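PDB 4F7A: SusD/RagB family nutrient-binding outer membrane lipoprotein from Bacteroides vulgatus, which probably binds glycans, perhaps mucin O-glycans, at the cell surface as a SusD-like outer-membrane lipoprotein with a TPR-like helical fold. Local coordinates for residues Y282-L296 / Y311-I323. Sequence-based numbering, arbitrary orientation.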
# COMPACT_ATOMS: atom_id res chain seq x y z
N TYR A 282 -12.91 5.69 10.83
CA TYR A 282 -12.66 5.59 9.40
C TYR A 282 -13.78 6.18 8.52
O TYR A 282 -13.50 6.84 7.53
CB TYR A 282 -12.48 4.13 9.01
CG TYR A 282 -11.20 3.41 9.47
CD1 TYR A 282 -10.38 3.91 10.49
CD2 TYR A 282 -10.88 2.17 8.94
CE1 TYR A 282 -9.24 3.24 10.89
CE2 TYR A 282 -9.76 1.48 9.37
CZ TYR A 282 -8.92 2.02 10.33
OH TYR A 282 -7.80 1.35 10.74
N TYR A 283 -15.03 5.88 8.87
CA TYR A 283 -16.18 6.21 8.04
C TYR A 283 -17.31 6.83 8.86
O TYR A 283 -17.27 6.86 10.10
CB TYR A 283 -16.70 4.97 7.31
CG TYR A 283 -15.67 4.33 6.39
CD1 TYR A 283 -15.48 4.78 5.09
CD2 TYR A 283 -14.89 3.27 6.82
CE1 TYR A 283 -14.51 4.20 4.26
CE2 TYR A 283 -13.95 2.66 5.99
CZ TYR A 283 -13.76 3.13 4.72
OH TYR A 283 -12.83 2.51 3.90
N ASN A 284 -18.31 7.33 8.16
CA ASN A 284 -19.53 7.87 8.76
C ASN A 284 -20.70 6.94 8.42
O ASN A 284 -20.66 6.25 7.40
CB ASN A 284 -19.85 9.25 8.18
CG ASN A 284 -18.86 10.34 8.62
OD1 ASN A 284 -18.13 10.18 9.59
ND2 ASN A 284 -18.84 11.46 7.88
N PRO A 285 -21.75 6.94 9.26
CA PRO A 285 -22.93 6.18 8.90
C PRO A 285 -23.53 6.63 7.58
O PRO A 285 -23.38 7.79 7.19
CB PRO A 285 -23.91 6.46 10.04
CG PRO A 285 -23.05 6.91 11.20
CD PRO A 285 -21.88 7.60 10.58
N ALA A 286 -24.21 5.72 6.91
CA ALA A 286 -24.92 6.01 5.68
C ALA A 286 -25.96 7.12 5.87
O ALA A 286 -26.49 7.30 6.98
CB ALA A 286 -25.61 4.73 5.17
N THR A 287 -26.25 7.86 4.80
CA THR A 287 -27.35 8.84 4.80
C THR A 287 -28.63 8.29 4.13
O THR A 287 -29.65 9.01 4.05
CB THR A 287 -26.93 10.15 4.12
OG1 THR A 287 -26.38 9.86 2.83
CG2 THR A 287 -25.88 10.93 4.99
N LEU A 288 -28.60 7.04 3.69
CA LEU A 288 -29.78 6.41 3.06
C LEU A 288 -30.92 6.33 4.05
O LEU A 288 -30.74 5.84 5.16
CB LEU A 288 -29.44 4.99 2.54
CG LEU A 288 -30.51 4.18 1.78
CD1 LEU A 288 -30.91 4.85 0.45
CD2 LEU A 288 -30.02 2.76 1.53
N ALA A 289 -32.10 6.78 3.64
CA ALA A 289 -33.27 6.78 4.50
C ALA A 289 -33.54 5.37 5.03
O ALA A 289 -33.44 4.41 4.29
CB ALA A 289 -34.52 7.32 3.74
N GLU A 290 -33.88 5.33 6.32
CA GLU A 290 -34.14 4.08 7.05
C GLU A 290 -32.86 3.32 7.42
O GLU A 290 -32.93 2.24 8.00
CB GLU A 290 -35.11 3.15 6.29
CG GLU A 290 -36.41 3.80 5.79
CD GLU A 290 -37.44 2.77 5.31
OE1 GLU A 290 -37.85 1.90 6.10
OE2 GLU A 290 -37.83 2.84 4.13
N HIS A 291 -31.70 3.88 7.11
CA HIS A 291 -30.42 3.21 7.36
C HIS A 291 -29.37 4.18 7.92
O HIS A 291 -28.15 3.97 7.77
CB HIS A 291 -29.92 2.57 6.08
CG HIS A 291 -30.81 1.50 5.55
ND1 HIS A 291 -30.78 0.21 6.03
CD2 HIS A 291 -31.79 1.54 4.62
CE1 HIS A 291 -31.70 -0.51 5.41
NE2 HIS A 291 -32.32 0.27 4.54
N THR A 292 -29.83 5.24 8.57
CA THR A 292 -28.97 6.37 8.85
C THR A 292 -28.09 6.14 10.06
O THR A 292 -27.27 6.98 10.38
CB THR A 292 -29.78 7.69 9.06
OG1 THR A 292 -30.69 7.51 10.14
CG2 THR A 292 -30.56 8.08 7.80
N GLU A 293 -28.25 5.02 10.75
CA GLU A 293 -27.32 4.64 11.80
C GLU A 293 -26.45 3.43 11.39
O GLU A 293 -25.70 2.91 12.20
CB GLU A 293 -28.09 4.32 13.08
CG GLU A 293 -28.98 5.45 13.58
CD GLU A 293 -29.70 5.06 14.86
OE1 GLU A 293 -29.00 4.76 15.85
OE2 GLU A 293 -30.95 5.03 14.86
N GLU A 294 -26.56 2.98 10.15
CA GLU A 294 -25.80 1.82 9.69
C GLU A 294 -24.61 2.25 8.84
O GLU A 294 -24.59 3.35 8.24
CB GLU A 294 -26.71 0.89 8.89
CG GLU A 294 -27.82 0.26 9.72
CD GLU A 294 -29.03 -0.12 8.88
OE1 GLU A 294 -28.83 -0.64 7.77
OE2 GLU A 294 -30.17 0.14 9.32
N TYR A 295 -23.61 1.38 8.80
CA TYR A 295 -22.47 1.57 7.91
C TYR A 295 -22.68 0.68 6.71
O TYR A 295 -22.70 -0.55 6.84
CB TYR A 295 -21.17 1.24 8.61
CG TYR A 295 -20.85 2.26 9.70
CD1 TYR A 295 -21.41 2.16 10.96
CD2 TYR A 295 -20.03 3.34 9.42
CE1 TYR A 295 -21.15 3.13 11.95
CE2 TYR A 295 -19.76 4.31 10.39
CZ TYR A 295 -20.31 4.19 11.64
OH TYR A 295 -20.03 5.15 12.58
N LEU A 296 -22.81 1.29 5.54
CA LEU A 296 -23.09 0.56 4.31
C LEU A 296 -21.95 0.79 3.33
O LEU A 296 -21.62 1.93 3.05
CB LEU A 296 -24.41 1.03 3.69
CG LEU A 296 -25.68 0.87 4.50
CD1 LEU A 296 -26.88 1.37 3.68
CD2 LEU A 296 -25.90 -0.61 4.93
N TYR A 311 -26.45 5.05 -7.83
CA TYR A 311 -27.21 4.24 -6.89
C TYR A 311 -26.67 4.25 -5.46
O TYR A 311 -27.44 4.10 -4.53
CB TYR A 311 -27.27 2.78 -7.37
CG TYR A 311 -27.86 2.57 -8.76
CD1 TYR A 311 -29.19 2.85 -9.01
CD2 TYR A 311 -27.10 2.06 -9.80
CE1 TYR A 311 -29.76 2.64 -10.28
CE2 TYR A 311 -27.66 1.86 -11.08
CZ TYR A 311 -28.99 2.15 -11.29
OH TYR A 311 -29.55 1.96 -12.54
N TYR A 312 -25.37 4.40 -5.31
CA TYR A 312 -24.71 4.23 -4.01
C TYR A 312 -24.36 5.54 -3.32
O TYR A 312 -23.62 5.57 -2.38
CB TYR A 312 -23.47 3.33 -4.19
CG TYR A 312 -23.90 1.95 -4.61
CD1 TYR A 312 -24.53 1.11 -3.71
CD2 TYR A 312 -23.76 1.52 -5.93
CE1 TYR A 312 -24.98 -0.15 -4.08
CE2 TYR A 312 -24.22 0.25 -6.32
CZ TYR A 312 -24.82 -0.57 -5.39
OH TYR A 312 -25.31 -1.78 -5.75
N GLN A 313 -24.90 6.64 -3.82
CA GLN A 313 -24.56 7.97 -3.34
C GLN A 313 -24.93 8.25 -1.87
O GLN A 313 -24.38 9.17 -1.25
CB GLN A 313 -25.24 8.96 -4.30
CG GLN A 313 -25.50 10.34 -3.87
CD GLN A 313 -26.34 11.00 -4.94
OE1 GLN A 313 -27.55 11.17 -4.79
NE2 GLN A 313 -25.72 11.28 -6.07
N SER A 314 -25.84 7.46 -1.29
CA SER A 314 -26.20 7.60 0.13
C SER A 314 -25.61 6.52 1.04
O SER A 314 -25.98 6.42 2.22
CB SER A 314 -27.72 7.67 0.26
OG SER A 314 -28.16 8.81 -0.45
N TYR A 315 -24.68 5.73 0.51
CA TYR A 315 -23.88 4.79 1.33
C TYR A 315 -22.87 5.53 2.21
O TYR A 315 -22.75 6.77 2.16
CB TYR A 315 -23.22 3.72 0.44
CG TYR A 315 -24.12 2.52 0.15
CD1 TYR A 315 -25.50 2.66 -0.03
CD2 TYR A 315 -23.58 1.25 0.04
CE1 TYR A 315 -26.32 1.55 -0.30
CE2 TYR A 315 -24.36 0.17 -0.25
CZ TYR A 315 -25.73 0.29 -0.40
OH TYR A 315 -26.48 -0.83 -0.66
N SER A 316 -22.16 4.79 3.06
CA SER A 316 -21.24 5.41 4.01
C SER A 316 -20.06 6.09 3.31
O SER A 316 -19.48 5.54 2.39
CB SER A 316 -20.71 4.39 5.00
OG SER A 316 -21.72 3.99 5.92
N PHE A 317 -19.75 7.30 3.79
CA PHE A 317 -18.68 8.10 3.25
C PHE A 317 -17.53 8.06 4.23
O PHE A 317 -17.73 7.78 5.40
CB PHE A 317 -19.16 9.55 3.07
CG PHE A 317 -18.34 10.34 2.08
CD1 PHE A 317 -18.42 10.05 0.75
CD2 PHE A 317 -17.50 11.36 2.50
CE1 PHE A 317 -17.67 10.76 -0.19
CE2 PHE A 317 -16.75 12.09 1.56
CZ PHE A 317 -16.84 11.78 0.22
N ILE A 318 -16.33 8.36 3.74
CA ILE A 318 -15.17 8.53 4.58
C ILE A 318 -15.44 9.59 5.64
O ILE A 318 -16.20 10.53 5.42
CB ILE A 318 -13.90 8.90 3.76
CG1 ILE A 318 -12.64 8.50 4.51
CG2 ILE A 318 -13.89 10.41 3.36
CD1 ILE A 318 -11.34 8.63 3.66
N ASN A 319 -14.84 9.40 6.80
CA ASN A 319 -14.86 10.41 7.87
C ASN A 319 -13.87 11.55 7.57
O ASN A 319 -12.64 11.37 7.65
CB ASN A 319 -14.52 9.75 9.21
CG ASN A 319 -14.68 10.69 10.39
OD1 ASN A 319 -14.49 11.90 10.23
ND2 ASN A 319 -14.99 10.14 11.60
N THR A 320 -14.41 12.71 7.24
CA THR A 320 -13.60 13.84 6.80
C THR A 320 -13.12 14.73 7.96
O THR A 320 -12.50 15.76 7.71
CB THR A 320 -14.34 14.69 5.73
OG1 THR A 320 -15.65 15.07 6.21
CG2 THR A 320 -14.49 13.88 4.44
N GLN A 321 -13.42 14.35 9.20
CA GLN A 321 -12.73 14.91 10.37
C GLN A 321 -11.45 14.13 10.58
O GLN A 321 -10.44 14.69 10.98
CB GLN A 321 -13.59 14.83 11.65
CG GLN A 321 -14.73 15.85 11.70
CD GLN A 321 -15.61 15.68 12.93
OE1 GLN A 321 -15.60 14.64 13.59
NE2 GLN A 321 -16.39 16.72 13.24
N THR A 322 -11.48 12.83 10.32
CA THR A 322 -10.30 11.98 10.44
C THR A 322 -9.29 12.22 9.32
O THR A 322 -8.08 12.36 9.57
CB THR A 322 -10.71 10.51 10.44
OG1 THR A 322 -11.62 10.31 11.52
CG2 THR A 322 -9.50 9.58 10.59
N ILE A 323 -9.78 12.27 8.08
CA ILE A 323 -8.92 12.49 6.92
C ILE A 323 -9.17 13.93 6.38
O ILE A 323 -10.24 14.23 5.82
CB ILE A 323 -9.15 11.42 5.84
CG1 ILE A 323 -8.85 10.00 6.38
CG2 ILE A 323 -8.27 11.71 4.58
CD1 ILE A 323 -7.43 9.76 6.90
O HOH W 1 -16.96 13.49 8.78
O HOH W 2 -17.32 12.69 11.03
O HOH W 3 -21.95 8.93 5.02
O HOH W 4 -23.65 9.18 2.83
O HOH W 5 -27.39 11.31 1.12
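Ser316 OG joins two passes of the loop 282-296: it accepts from Leu296 N at 2.9 Å and gives a weak hydrogen bond to Asn284 O. With its OG anti to the carbonyl carbon (chi1 -71°), the buried hydroxyl lies beside its own backbone N, which donates to Leu296 O. Residues 311-323 thus hold Asn284 and Leu296, far apart along 282-296, side by side, all within the loop between helix 279-282 and strand 329-332. Next door, Leu296 CB sits over one face of the Tyr315 ring, a CH-pi contact 3.9 Å from the centroid, while Tyr312 covers the opposite face. Further along, Asn284 N donates to Phe317 O and Asn319 N to Tyr282 O (3.0 Å), flanking the single Tyr283-Ile318 bridge. The amide planes of Asn284 and Asn319 stand 53° apart, and a water donates to Asn284 OD1 and, weakly, to Asn319 OD1. Asn319 OD1 also accepts from Gln321 N (2.9 Å), an Asx turn, and from Thr322 N, which extends it to an Asx motif; an alanine here would probably leave both N-H groups without this acceptor and let the turn relax. Asn319 ND2 reaches Ser280 O in helix 279-282, Ile318 packs on helix 251-257, and Ser316 pairs through its backbone with Met263 of strand 262-263.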